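Long-range contacts in structural polyprotein, VP1 (Israeli acute paralysis virus, PDB 5CDD), which probably serves as a structural subunit of the virus capsid, assembling with the other pieces of the polyprotein into pentamers: residues K60-N68 with M115-V126; L39-R47 with V180-F190. One frame throughout, in Å; residues are numbered along the deposited sequence.

Interaction 1 (K60-N68 with M115-V126)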
loop_
_atom_site.group_PDB
_atom_site.type_symbol
_atom_site.label_atom_id
_atom_site.label_comp_id
_atom_site.label_asym_id
_atom_site.label_seq_id
_atom_site.Cartn_x
_atom_site.Cartn_y
_atom_site.Cartn_z
ATOM N N LYS A 60 -41.232 -31.123 -0.338
ATOM C CA LYS A 60 -41.024 -29.684 -0.228
ATOM C C LYS A 60 -41.625 -29.273 1.113
ATOM O O LYS A 60 -42.841 -29.233 1.270
ATOM C CB LYS A 60 -41.725 -28.955 -1.378
ATOM C CG LYS A 60 -41.321 -29.454 -2.762
ATOM C CD LYS A 60 -41.722 -28.480 -3.865
ATOM C CE LYS A 60 -43.224 -28.246 -3.912
ATOM N NZ LYS A 60 -43.597 -27.187 -4.897
ATOM N N THR A 61 -40.764 -28.969 2.078
ATOM C CA THR A 61 -41.211 -28.608 3.416
ATOM C C THR A 61 -40.941 -27.171 3.855
ATOM O O THR A 61 -39.790 -26.748 3.959
ATOM C CB THR A 61 -40.564 -29.535 4.462
ATOM O OG1 THR A 61 -40.896 -30.896 4.165
ATOM C CG2 THR A 61 -41.041 -29.177 5.858
ATOM N N PRO A 62 -42.005 -26.398 4.123
ATOM C CA PRO A 62 -41.830 -25.011 4.566
ATOM C C PRO A 62 -41.337 -25.084 6.009
ATOM O O PRO A 62 -41.859 -25.872 6.803
ATOM C CB PRO A 62 -43.243 -24.433 4.478
ATOM C CG PRO A 62 -43.938 -25.325 3.487
ATOM C CD PRO A 62 -43.423 -26.682 3.849
ATOM N N ILE A 63 -40.338 -24.281 6.358
ATOM C CA ILE A 63 -39.816 -24.330 7.718
ATOM C C ILE A 63 -40.798 -23.842 8.775
ATOM O O ILE A 63 -40.545 -24.000 9.968
ATOM C CB ILE A 63 -38.487 -23.550 7.863
ATOM C CG1 ILE A 63 -38.465 -22.334 6.931
ATOM C CG2 ILE A 63 -37.317 -24.476 7.599
ATOM C CD1 ILE A 63 -39.367 -21.200 7.378
ATOM N N THR A 64 -41.918 -23.269 8.347
ATOM C CA THR A 64 -42.918 -22.809 9.294
ATOM C C THR A 64 -43.442 -24.039 10.032
ATOM O O THR A 64 -43.899 -23.947 11.168
ATOM C CB THR A 64 -44.093 -22.104 8.591
ATOM O OG1 THR A 64 -44.596 -22.933 7.537
ATOM C CG2 THR A 64 -43.658 -20.768 8.017
ATOM N N ASP A 65 -43.354 -25.195 9.381
ATOM C CA ASP A 65 -43.804 -26.449 9.979
ATOM C C ASP A 65 -42.985 -26.735 11.228
ATOM O O ASP A 65 -43.459 -27.376 12.165
ATOM C CB ASP A 65 -43.654 -27.609 8.991
ATOM C CG ASP A 65 -44.552 -27.463 7.774
ATOM O OD1 ASP A 65 -45.520 -26.671 7.833
ATOM O OD2 ASP A 65 -44.297 -28.152 6.760
ATOM N N LEU A 66 -41.749 -26.254 11.225
ATOM C CA LEU A 66 -40.839 -26.424 12.349
ATOM C C LEU A 66 -40.827 -25.142 13.173
ATOM O O LEU A 66 -40.844 -25.170 14.402
ATOM C CB LEU A 66 -39.425 -26.708 11.839
ATOM C CG LEU A 66 -38.296 -26.650 12.872
ATOM C CD1 LEU A 66 -38.486 -27.752 13.897
ATOM C CD2 LEU A 66 -36.954 -26.795 12.177
ATOM N N THR A 67 -40.802 -24.020 12.465
ATOM C CA THR A 67 -40.766 -22.692 13.059
ATOM C C THR A 67 -41.951 -22.347 13.956
ATOM O O THR A 67 -41.764 -21.803 15.043
ATOM C CB THR A 67 -40.627 -21.628 11.943
ATOM O OG1 THR A 67 -39.239 -21.341 11.743
ATOM C CG2 THR A 67 -41.378 -20.354 12.286
ATOM N N ASN A 68 -43.164 -22.653 13.509
ATOM C CA ASN A 68 -44.347 -22.349 14.307
ATOM C C ASN A 68 -44.230 -22.920 15.714
ATOM O O ASN A 68 -44.604 -22.271 16.691
ATOM C CB ASN A 68 -45.611 -22.893 13.639
ATOM C CG ASN A 68 -45.924 -22.198 12.329
ATOM O OD1 ASN A 68 -45.806 -20.979 12.214
ATOM N ND2 ASN A 68 -46.340 -22.974 11.334
ATOM N N MET A 115 -40.606 -18.763 -0.274
ATOM C CA MET A 115 -42.036 -18.995 -0.355
ATOM C C MET A 115 -42.736 -18.098 0.647
ATOM O O MET A 115 -42.268 -17.922 1.768
ATOM C CB MET A 115 -42.362 -20.465 -0.092
ATOM C CG MET A 115 -42.211 -20.902 1.339
ATOM S SD MET A 115 -43.810 -21.467 1.917
ATOM C CE MET A 115 -43.980 -23.005 1.003
ATOM N N PRO A 116 -43.862 -17.497 0.242
ATOM C CA PRO A 116 -44.636 -16.605 1.104
ATOM C C PRO A 116 -44.909 -17.251 2.452
ATOM O O PRO A 116 -45.318 -18.405 2.525
ATOM C CB PRO A 116 -45.906 -16.381 0.298
ATOM C CG PRO A 116 -45.408 -16.428 -1.120
ATOM C CD PRO A 116 -44.499 -17.634 -1.079
ATOM N N ARG A 117 -44.681 -16.496 3.517
ATOM C CA ARG A 117 -44.894 -17.004 4.859
ATOM C C ARG A 117 -46.296 -17.572 5.030
ATOM O O ARG A 117 -47.285 -16.942 4.660
ATOM C CB ARG A 117 -44.650 -15.896 5.880
ATOM C CG ARG A 117 -44.689 -16.358 7.321
ATOM C CD ARG A 117 -44.127 -15.287 8.231
ATOM N NE ARG A 117 -42.716 -15.051 7.956
ATOM C CZ ARG A 117 -41.762 -15.954 8.155
ATOM N NH1 ARG A 117 -42.073 -17.151 8.633
ATOM N NH2 ARG A 117 -40.498 -15.666 7.874
ATOM N N ASN A 118 -46.361 -18.780 5.581
ATOM C CA ASN A 118 -47.612 -19.481 5.837
ATOM C C ASN A 118 -48.327 -20.044 4.617
ATOM O O ASN A 118 -49.520 -20.334 4.671
ATOM C CB ASN A 118 -48.565 -18.593 6.633
ATOM C CG ASN A 118 -48.030 -18.265 8.009
ATOM O OD1 ASN A 118 -47.667 -19.157 8.779
ATOM N ND2 ASN A 118 -47.976 -16.979 8.329
ATOM N N TYR A 119 -47.598 -20.190 3.518
ATOM C CA TYR A 119 -48.153 -20.775 2.303
ATOM C C TYR A 119 -47.821 -22.258 2.412
ATOM O O TYR A 119 -46.922 -22.637 3.166
ATOM C CB TYR A 119 -47.462 -20.204 1.064
ATOM C CG TYR A 119 -48.200 -19.088 0.357
ATOM C CD1 TYR A 119 -48.737 -18.012 1.064
ATOM C CD2 TYR A 119 -48.308 -19.080 -1.035
ATOM C CE1 TYR A 119 -49.361 -16.950 0.399
ATOM C CE2 TYR A 119 -48.926 -18.027 -1.709
ATOM C CZ TYR A 119 -49.449 -16.966 -0.989
ATOM O OH TYR A 119 -50.045 -15.919 -1.662
ATOM N N SER A 120 -48.540 -23.103 1.684
ATOM C CA SER A 120 -48.249 -24.530 1.725
ATOM C C SER A 120 -47.423 -24.890 0.497
ATOM O O SER A 120 -47.584 -24.297 -0.568
ATOM C CB SER A 120 -49.540 -25.352 1.766
ATOM O OG SER A 120 -50.375 -25.053 0.666
ATOM N N ALA A 121 -46.531 -25.859 0.652
ATOM C CA ALA A 121 -45.659 -26.284 -0.434
ATOM C C ALA A 121 -46.376 -26.520 -1.759
ATOM O O ALA A 121 -45.788 -26.352 -2.828
ATOM C CB ALA A 121 -44.907 -27.542 -0.024
ATOM N N ASP A 122 -47.646 -26.901 -1.693
ATOM C CA ASP A 122 -48.412 -27.186 -2.900
ATOM C C ASP A 122 -49.055 -25.977 -3.576
ATOM O O ASP A 122 -49.733 -26.123 -4.594
ATOM C CB ASP A 122 -49.480 -28.241 -2.591
ATOM C CG ASP A 122 -50.359 -27.855 -1.417
ATOM O OD1 ASP A 122 -51.193 -26.936 -1.572
ATOM O OD2 ASP A 122 -50.211 -28.468 -0.335
ATOM N N GLU A 123 -48.850 -24.786 -3.025
ATOM C CA GLU A 123 -49.426 -23.587 -3.624
ATOM C C GLU A 123 -48.370 -22.540 -3.975
ATOM O O GLU A 123 -48.638 -21.337 -3.957
ATOM C CB GLU A 123 -50.492 -22.986 -2.701
ATOM C CG GLU A 123 -50.041 -22.723 -1.277
ATOM C CD GLU A 123 -51.182 -22.251 -0.390
ATOM O OE1 GLU A 123 -52.219 -22.947 -0.336
ATOM O OE2 GLU A 123 -51.046 -21.189 0.255
ATOM N N ILE A 124 -47.172 -23.014 -4.304
ATOM C CA ILE A 124 -46.067 -22.137 -4.675
ATOM C C ILE A 124 -45.134 -22.871 -5.635
ATOM O O ILE A 124 -44.954 -24.087 -5.536
ATOM C CB ILE A 124 -45.259 -21.687 -3.433
ATOM C CG1 ILE A 124 -44.281 -20.573 -3.819
ATOM C CG2 ILE A 124 -44.496 -22.865 -2.847
ATOM C CD1 ILE A 124 -44.952 -19.300 -4.292
ATOM N N ASN A 125 -44.547 -22.123 -6.564
ATOM C CA ASN A 125 -43.629 -22.679 -7.554
ATOM C C ASN A 125 -42.255 -22.930 -6.941
ATOM O O ASN A 125 -41.978 -22.509 -5.817
ATOM C CB ASN A 125 -43.497 -21.713 -8.728
ATOM C CG ASN A 125 -42.993 -20.353 -8.298
ATOM O OD1 ASN A 125 -41.828 -20.198 -7.940
ATOM N ND2 ASN A 125 -43.876 -19.362 -8.314
ATOM N N VAL A 126 -41.395 -23.615 -7.687
ATOM C CA VAL A 126 -40.051 -23.918 -7.210
ATOM C C VAL A 126 -38.983 -23.127 -7.960
ATOM O O VAL A 126 -37.906 -23.641 -8.257
ATOM C CB VAL A 126 -39.741 -25.429 -7.332
ATOM C CG1 VAL A 126 -40.562 -26.210 -6.321
ATOM C CG2 VAL A 126 -40.040 -25.913 -8.742
#

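Interaction 2 (L39-R47 with V180-F190)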
loop_
_atom_site.group_PDB
_atom_site.type_symbol
_atom_site.label_atom_id
_atom_site.label_comp_id
_atom_site.label_asym_id
_atom_site.label_seq_id
_atom_site.Cartn_x
_atom_site.Cartn_y
_atom_site.Cartn_z
ATOM N N LEU A 39 -29.076 -6.927 23.500
ATOM C CA LEU A 39 -29.685 -8.225 23.235
ATOM C C LEU A 39 -29.845 -8.532 21.749
ATOM O O LEU A 39 -30.017 -9.688 21.372
ATOM C CB LEU A 39 -31.046 -8.321 23.933
ATOM C CG LEU A 39 -31.016 -8.256 25.462
ATOM C CD1 LEU A 39 -32.433 -8.201 25.999
ATOM C CD2 LEU A 39 -30.269 -9.461 26.016
ATOM N N ARG A 40 -29.782 -7.510 20.902
ATOM C CA ARG A 40 -29.929 -7.744 19.475
ATOM C C ARG A 40 -28.765 -8.575 18.954
ATOM O O ARG A 40 -28.888 -9.260 17.945
ATOM C CB ARG A 40 -30.007 -6.425 18.710
ATOM C CG ARG A 40 -30.259 -6.622 17.232
ATOM C CD ARG A 40 -30.377 -5.299 16.482
ATOM N NE ARG A 40 -31.505 -4.490 16.931
ATOM C CZ ARG A 40 -31.412 -3.465 17.768
ATOM N NH1 ARG A 40 -30.233 -3.117 18.245
ATOM N NH2 ARG A 40 -32.499 -2.802 18.135
ATOM N N THR A 41 -27.635 -8.511 19.651
ATOM C CA THR A 41 -26.460 -9.269 19.252
ATOM C C THR A 41 -26.735 -10.760 19.360
ATOM O O THR A 41 -26.071 -11.566 18.717
ATOM C CB THR A 41 -25.237 -8.928 20.125
ATOM O OG1 THR A 41 -25.480 -9.332 21.476
ATOM C CG2 THR A 41 -24.952 -7.429 20.089
ATOM N N LEU A 42 -27.724 -11.129 20.166
ATOM C CA LEU A 42 -28.066 -12.532 20.346
ATOM C C LEU A 42 -28.972 -12.993 19.225
ATOM O O LEU A 42 -29.369 -14.152 19.173
ATOM C CB LEU A 42 -28.739 -12.749 21.702
ATOM C CG LEU A 42 -27.885 -12.336 22.907
ATOM C CD1 LEU A 42 -28.666 -12.571 24.185
ATOM C CD2 LEU A 42 -26.583 -13.128 22.931
ATOM N N LEU A 43 -29.301 -12.069 18.328
ATOM C CA LEU A 43 -30.135 -12.380 17.176
ATOM C C LEU A 43 -29.207 -12.567 15.977
ATOM O O LEU A 43 -29.654 -12.704 14.836
ATOM C CB LEU A 43 -31.131 -11.250 16.900
ATOM C CG LEU A 43 -32.209 -10.991 17.954
ATOM C CD1 LEU A 43 -33.100 -9.852 17.499
ATOM C CD2 LEU A 43 -33.026 -12.251 18.172
ATOM N N ARG A 44 -27.906 -12.554 16.259
ATOM C CA ARG A 44 -26.876 -12.739 15.243
ATOM C C ARG A 44 -26.187 -14.067 15.536
ATOM O O ARG A 44 -25.731 -14.765 14.629
ATOM C CB ARG A 44 -25.859 -11.596 15.297
ATOM C CG ARG A 44 -26.458 -10.229 15.010
ATOM C CD ARG A 44 -26.916 -10.112 13.564
ATOM N NE ARG A 44 -27.616 -8.854 13.316
ATOM C CZ ARG A 44 -28.873 -8.611 13.676
ATOM N NH1 ARG A 44 -29.581 -9.542 14.297
ATOM N NH2 ARG A 44 -29.420 -7.430 13.422
ATOM N N THR A 45 -26.119 -14.405 16.819
ATOM C CA THR A 45 -25.518 -15.658 17.259
ATOM C C THR A 45 -26.482 -16.791 16.923
ATOM O O THR A 45 -27.691 -16.656 17.116
ATOM C CB THR A 45 -25.299 -15.673 18.782
ATOM O OG1 THR A 45 -26.551 -15.450 19.443
ATOM C CG2 THR A 45 -24.321 -14.595 19.197
ATOM N N PHE A 46 -25.955 -17.901 16.421
ATOM C CA PHE A 46 -26.797 -19.040 16.079
ATOM C C PHE A 46 -27.000 -19.956 17.271
ATOM O O PHE A 46 -26.093 -20.150 18.080
ATOM C CB PHE A 46 -26.191 -19.841 14.926
ATOM C CG PHE A 46 -26.374 -19.204 13.579
ATOM C CD1 PHE A 46 -25.644 -18.076 13.220
ATOM C CD2 PHE A 46 -27.289 -19.727 12.671
ATOM C CE1 PHE A 46 -25.824 -17.477 11.975
ATOM C CE2 PHE A 46 -27.475 -19.136 11.427
ATOM C CZ PHE A 46 -26.741 -18.009 11.078
ATOM N N ARG A 47 -28.198 -20.518 17.371
ATOM C CA ARG A 47 -28.540 -21.429 18.456
ATOM C C ARG A 47 -29.446 -22.515 17.893
ATOM O O ARG A 47 -30.276 -22.246 17.024
ATOM C CB ARG A 47 -29.252 -20.670 19.576
ATOM C CG ARG A 47 -28.331 -19.779 20.400
ATOM C CD ARG A 47 -27.417 -20.613 21.276
ATOM N NE ARG A 47 -26.575 -19.798 22.148
ATOM C CZ ARG A 47 -25.469 -19.172 21.759
ATOM N NH1 ARG A 47 -25.057 -19.264 20.501
ATOM N NH2 ARG A 47 -24.768 -18.458 22.632
ATOM N N VAL A 180 -31.011 -28.376 13.433
ATOM C CA VAL A 180 -31.336 -27.064 12.899
ATOM C C VAL A 180 -31.007 -25.934 13.868
ATOM O O VAL A 180 -31.418 -25.951 15.030
ATOM C CB VAL A 180 -32.830 -26.982 12.519
ATOM C CG1 VAL A 180 -33.121 -25.660 11.833
ATOM C CG2 VAL A 180 -33.201 -28.146 11.616
ATOM N N ALA A 181 -30.253 -24.957 13.376
ATOM C CA ALA A 181 -29.866 -23.797 14.167
ATOM C C ALA A 181 -30.227 -22.557 13.359
ATOM O O ALA A 181 -30.012 -22.521 12.149
ATOM C CB ALA A 181 -28.374 -23.826 14.443
ATOM N N ARG A 182 -30.781 -21.545 14.019
ATOM C CA ARG A 182 -31.163 -20.327 13.316
ATOM C C ARG A 182 -30.694 -19.050 13.997
ATOM O O ARG A 182 -30.132 -19.072 15.093
ATOM C CB ARG A 182 -32.682 -20.262 13.149
ATOM C CG ARG A 182 -33.432 -20.095 14.455
ATOM C CD ARG A 182 -34.907 -19.843 14.216
ATOM N NE ARG A 182 -35.640 -19.740 15.474
ATOM C CZ ARG A 182 -36.944 -19.503 15.564
ATOM N NH1 ARG A 182 -37.667 -19.339 14.464
ATOM N NH2 ARG A 182 -37.525 -19.435 16.756
ATOM N N ALA A 183 -30.946 -17.936 13.319
ATOM C CA ALA A 183 -30.592 -16.604 13.790
ATOM C C ALA A 183 -31.174 -15.642 12.767
ATOM O O ALA A 183 -31.674 -16.071 11.728
ATOM C CB ALA A 183 -29.079 -16.447 13.857
ATOM N N GLY A 184 -31.128 -14.350 13.060
ATOM C CA GLY A 184 -31.648 -13.381 12.114
ATOM C C GLY A 184 -30.518 -12.919 11.217
ATOM O O GLY A 184 -29.353 -13.130 11.547
ATOM N N ASN A 185 -30.839 -12.311 10.080
ATOM C CA ASN A 185 -29.784 -11.827 9.201
ATOM C C ASN A 185 -29.245 -10.550 9.843
ATOM O O ASN A 185 -29.634 -10.211 10.959
ATOM C CB ASN A 185 -30.320 -11.580 7.781
ATOM C CG ASN A 185 -31.212 -10.366 7.688
ATOM O OD1 ASN A 185 -31.796 -9.926 8.678
ATOM N ND2 ASN A 185 -31.341 -9.826 6.483
ATOM N N ASP A 186 -28.357 -9.840 9.160
ATOM C CA ASP A 186 -27.771 -8.640 9.744
ATOM C C ASP A 186 -28.740 -7.459 9.881
ATOM O O ASP A 186 -28.347 -6.377 10.314
ATOM C CB ASP A 186 -26.529 -8.237 8.938
ATOM C CG ASP A 186 -25.442 -7.616 9.805
ATOM O OD1 ASP A 186 -25.155 -8.166 10.893
ATOM O OD2 ASP A 186 -24.863 -6.587 9.392
ATOM N N ASP A 187 -30.008 -7.671 9.530
ATOM C CA ASP A 187 -31.021 -6.616 9.628
ATOM C C ASP A 187 -32.165 -6.973 10.577
ATOM O O ASP A 187 -32.972 -6.115 10.935
ATOM C CB ASP A 187 -31.619 -6.303 8.249
ATOM C CG ASP A 187 -30.626 -5.644 7.308
ATOM O OD1 ASP A 187 -30.013 -4.627 7.702
ATOM O OD2 ASP A 187 -30.469 -6.137 6.169
ATOM N N PHE A 188 -32.231 -8.239 10.983
ATOM C CA PHE A 188 -33.295 -8.711 11.863
ATOM C C PHE A 188 -33.290 -8.082 13.250
ATOM O O PHE A 188 -32.248 -7.983 13.897
ATOM C CB PHE A 188 -33.223 -10.231 12.016
ATOM C CG PHE A 188 -34.411 -10.817 12.720
ATOM C CD1 PHE A 188 -35.603 -11.033 12.036
ATOM C CD2 PHE A 188 -34.361 -11.096 14.080
ATOM C CE1 PHE A 188 -36.730 -11.514 12.699
ATOM C CE2 PHE A 188 -35.480 -11.577 14.753
ATOM C CZ PHE A 188 -36.668 -11.785 14.060
ATOM N N THR A 189 -34.473 -7.677 13.703
ATOM C CA THR A 189 -34.633 -7.066 15.015
ATOM C C THR A 189 -36.095 -7.093 15.454
ATOM O O THR A 189 -37.003 -7.249 14.632
ATOM C CB THR A 189 -34.153 -5.591 15.013
ATOM O OG1 THR A 189 -34.215 -5.058 16.342
ATOM C CG2 THR A 189 -35.035 -4.746 14.109
ATOM N N PHE A 190 -36.306 -6.957 16.760
ATOM C CA PHE A 190 -37.645 -6.917 17.334
ATOM C C PHE A 190 -37.921 -5.468 17.706
ATOM O O PHE A 190 -36.994 -4.671 17.848
ATOM C CB PHE A 190 -37.732 -7.781 18.592
ATOM C CG PHE A 190 -37.629 -9.258 18.328
ATOM C CD1 PHE A 190 -38.481 -9.872 17.427
ATOM C CD2 PHE A 190 -36.684 -10.034 18.980
ATOM C CE1 PHE A 190 -38.391 -11.235 17.170
ATOM C CE2 PHE A 190 -36.588 -11.400 18.729
ATOM C CZ PHE A 190 -37.446 -11.998 17.822
HETATM O O HOH W 1 -26.623 -13.881 11.986
#

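Interaction 1 (K60-N68 with M115-V126)
Lys-60 and Ala-121 meet at one corner of a jelly-roll capsid domain. Here the short edge strand 61-62 and the start of helix 64-73 lie against the loop that leaves strand 110-116; strand 166-172 runs between the two strands in their shared antiparallel sheet. The CB atoms of Lys-60 and Ala-121 touch at 3.7 Å. Beyond them the lysine reaches out and then bends at chi3 (-60°), which carries its amine round to the backbone of the same alanine: Lys-60 NZ donates to Ala-121 O at 3.1 Å, with a C=O...donor angle of 151°. The aliphatic part of the lysine crosses Val-126 at about a right angle, Lys-60 CD lying 3.5 Å from Val-126 CG1. Lys-60 also packs on Val-298 of another chain of the polyprotein, so this corner belongs to a subunit boundary.

Two residues on from Lys-60, Pro-62 sets its CB and CG atoms against the methyl end of Met-115, with Pro-62 CG 3.4 Å from Met-115 CE, and Pro-62 CD approaches Ala-121 CB at 4.2 Å. Met-115 gets there by bending at both chi2 and chi3, which brings its methyl CE, with SD behind it, against the proline ring.

Beyond Met-115, a type II turn from Pro-116 to Tyr-119 brings the loop alongside Thr-64 of the helix. Arg-117 sends its NE to a salt bridge with Asp-165, and Asn-118 ND2 is bonded to Asp-161 O. Thr-64 adds only its methyl here: CG2 sits obliquely beside the guanidinium, 4.0 Å from Arg-117 NH1, and 4.1 Å from Asn-118 N.

Interaction 2 (L39-R47 with V180-F190)
Arg-44 points its CB away from segment 180-190, but with CG anti to the carbonyl carbon (chi1 -62°) and a bend at chi2 (-68°) it folds back onto the type I turn Asn-185 to Phe-188. Its NH1 and NH2 both donate to Phe-188 O, at 3.1 and 2.9 Å, arriving from opposite faces of the carbonyl plane, while Asn-185 O lies over one face of the guanidinium. Arg-40 is extended until it bends at chi3, which lets its NE make a nearly straight bond (167°) to Thr-189 OG1 at 2.8 Å.

Between these arginines Leu-43 CD1 lies between two phenylalanines, near Phe-188 CD2 (3.9 Å), while Leu-43 CD2 meets Phe-190 CE2 (3.7 Å). Leu-43 O accepts from Gly-184 N at 2.8 Å. Farther on, Ala-183 CB sits squarely over the Phe-46 ring in a CH-pi contact, 3.6 Å from the centroid, before Arg-47 and Arg-182 close an antiparallel hydrogen-bonded pair.

The two-nitrogen grip on one carbonyl fixes the rotation of the Arg-44 guanidinium. Across this contact Arg-40 and Arg-44 give their hydrogen bonds to neutral oxygens, a hydroxyl and a carbonyl, although Arg-40 NH1 also pairs with Asp-52 of another polyprotein chain.

How the interactions relate
Both contacts are mostly buried, yet interaction 2 is centred only about 6 Å from the centre of the chain and interaction 1 about 17 Å. Interaction 1 is nested inside the loop that interaction 2 closes. They serve different sheets of the jelly roll: interaction 1 joins edge strand 61-62 and the start of helix 64-73 to the end of strand 110-116 and the loop after it; interaction 2 lays the segment leading into strand 47-55, and its first residue, on the other sheet. Helix 64-73 links them: Leu-66 packs on Val-180, and Arg-182 forms salt bridges with Asp-71 of this helix and with Asp-76. Aliphatic packing with a single cross-segment hydrogen bond characterises interaction 1; interaction 2 combines strand pairing, aromatic packing and arginine-to-oxygen bonds.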